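PDB 3DDD: putative Acetyltransferase from Pyrococcus horikoshii, which binds coenzyme A and, as a member of the GNAT family, probably transfers an acyl group from it to a substrate not yet identified. Local coordinates for residues 54-59 with 191-196. Numbering follows the deposited sequence.
Sequences FEISLE and MRRGAR. With EDO (1,2-ethanediol), chain D.
One face of the Arg193 guanidinium looks onto Ile56 N, 4.0 Å from its plane and toward the rim, while Glu55 OE1 sits at its edge, 3.0 Å from Arg193 NH1 in a salt bridge whose hydrogen bond is weak. Glu59 OE2 approaches obliquely and forms a second salt bridge, 2.8 Å from Arg193 NH2, its hydrogen bond also weak and bent to 117°. The Arg192 guanidinium takes Glu59 OE1 at its edge in a straighter salt bridge: Arg192 NH2 to Glu59 OE1 is 2.9 Å at 162°, although the donor stands above the carboxylate plane. Two waters complete the network, joining Glu59 OE2 to Arg192 NE and Glu59 OE1 to Arg193 NE. Arginine suits this place because its long chain, turning at the CB-CG bond (chi2 -104°), runs CG and CD along Ile56 before its charged end reaches both glutamates, one helical turn apart. With an alanine here, Glu55 OE1 and Glu59 OE2 would probably lose their Arg193 bridges and Ile56 its cover. Gly194, with positive phi, closes a Schellman motif ending helix 184-192. The bridges join helix 47-60 to that C-terminal end and the turn after it, away from the coenzyme A site; buried, branched Ile56 fills the apolar side, packing on Ala189, Tyr190 and Tyr209 of strand 204-209.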
# COMPACT_ATOMS: atom_id res chain seq x y z
N PHE A 54 3.54 10.35 -0.88
CA PHE A 54 4.50 10.23 0.20
C PHE A 54 4.23 11.19 1.35
O PHE A 54 4.52 10.87 2.50
CB PHE A 54 5.92 10.48 -0.32
CG PHE A 54 6.51 9.36 -1.12
CD1 PHE A 54 5.84 8.15 -1.30
CD2 PHE A 54 7.77 9.51 -1.67
CE1 PHE A 54 6.42 7.12 -2.02
CE2 PHE A 54 8.36 8.48 -2.39
CZ PHE A 54 7.71 7.28 -2.55
N GLU A 55 3.70 12.37 1.05
CA GLU A 55 3.19 13.23 2.10
C GLU A 55 2.11 12.50 2.95
O GLU A 55 2.06 12.63 4.17
CB GLU A 55 2.65 14.52 1.50
CG GLU A 55 3.74 15.38 0.89
CD GLU A 55 3.29 16.65 0.15
OE1 GLU A 55 2.09 16.88 -0.08
OE2 GLU A 55 4.18 17.43 -0.22
N ILE A 56 1.26 11.73 2.29
CA ILE A 56 0.22 10.95 2.97
C ILE A 56 0.87 9.86 3.83
O ILE A 56 0.51 9.69 4.98
CB ILE A 56 -0.77 10.34 1.96
CG1 ILE A 56 -1.62 11.47 1.33
CG2 ILE A 56 -1.64 9.28 2.59
CD1 ILE A 56 -2.40 11.01 0.09
N SER A 57 1.85 9.17 3.27
CA SER A 57 2.56 8.10 3.99
C SER A 57 3.18 8.59 5.29
O SER A 57 2.99 7.97 6.32
CB SER A 57 3.62 7.47 3.08
OG SER A 57 2.99 6.89 1.94
N LEU A 58 3.89 9.71 5.25
CA LEU A 58 4.46 10.29 6.45
C LEU A 58 3.41 10.82 7.45
O LEU A 58 3.70 10.90 8.62
CB LEU A 58 5.49 11.39 6.13
CG LEU A 58 6.79 10.96 5.45
CD1 LEU A 58 7.73 12.15 5.21
CD2 LEU A 58 7.48 9.85 6.24
N GLU A 59 2.22 11.22 7.00
CA GLU A 59 1.13 11.48 7.93
C GLU A 59 0.64 10.19 8.62
O GLU A 59 0.31 10.19 9.79
CB GLU A 59 -0.07 12.13 7.22
CG GLU A 59 -0.04 13.63 7.25
CD GLU A 59 -1.27 14.26 6.60
OE1 GLU A 59 -2.35 13.61 6.56
OE2 GLU A 59 -1.12 15.41 6.14
N MSE A 191 -8.64 11.06 2.50
CA MSE A 191 -9.79 11.92 2.41
C MSE A 191 -9.42 13.37 2.69
O MSE A 191 -10.03 14.27 2.09
CB MSE A 191 -10.91 11.43 3.31
CG MSE A 191 -11.57 10.17 2.82
SE MSE A 191 -12.72 9.30 4.15
CE MSE A 191 -14.12 10.69 4.20
N ARG A 192 -8.43 13.64 3.53
CA ARG A 192 -7.94 15.05 3.63
C ARG A 192 -7.40 15.59 2.30
O ARG A 192 -7.43 16.81 2.07
CB ARG A 192 -6.92 15.23 4.74
CG ARG A 192 -7.55 15.08 6.16
CD ARG A 192 -6.62 15.57 7.26
NE ARG A 192 -5.50 14.65 7.45
CZ ARG A 192 -5.59 13.54 8.18
NH1 ARG A 192 -6.74 13.24 8.77
NH2 ARG A 192 -4.55 12.73 8.31
N ARG A 193 -6.94 14.70 1.41
CA ARG A 193 -6.40 15.12 0.12
C ARG A 193 -7.35 14.97 -1.05
O ARG A 193 -6.92 15.06 -2.18
CB ARG A 193 -5.16 14.33 -0.22
CG ARG A 193 -4.23 14.18 0.89
CD ARG A 193 -3.06 15.07 0.79
NE ARG A 193 -2.27 14.87 1.99
CZ ARG A 193 -1.08 15.42 2.22
NH1 ARG A 193 -0.49 16.18 1.28
NH2 ARG A 193 -0.49 15.19 3.38
N GLY A 194 -8.61 14.70 -0.79
CA GLY A 194 -9.62 14.76 -1.82
C GLY A 194 -10.20 13.43 -2.21
O GLY A 194 -11.11 13.39 -3.03
N ALA A 195 -9.69 12.35 -1.61
CA ALA A 195 -10.20 11.01 -1.88
C ALA A 195 -11.67 10.97 -1.51
O ALA A 195 -12.07 11.60 -0.55
CB ALA A 195 -9.41 9.96 -1.10
N ARG A 196 -12.47 10.24 -2.29
CA ARG A 196 -13.91 10.23 -2.14
C ARG A 196 -14.35 8.91 -1.56
O ARG A 196 -13.95 7.88 -2.08
CB ARG A 196 -14.57 10.38 -3.48
CG ARG A 196 -14.19 11.67 -4.27
CD ARG A 196 -14.60 11.45 -5.74
NE ARG A 196 -14.47 12.61 -6.63
CZ ARG A 196 -15.33 13.61 -6.67
NH1 ARG A 196 -16.37 13.64 -5.85
NH2 ARG A 196 -15.12 14.59 -7.52
C1 EDO D . -9.98 12.04 -5.99
O1 EDO D . -8.64 12.36 -5.64
C2 EDO D . -10.09 12.34 -7.48
O2 EDO D . -11.44 12.08 -7.88
O HOH W 1 -3.63 16.59 6.21
O HOH W 2 -3.46 14.06 4.20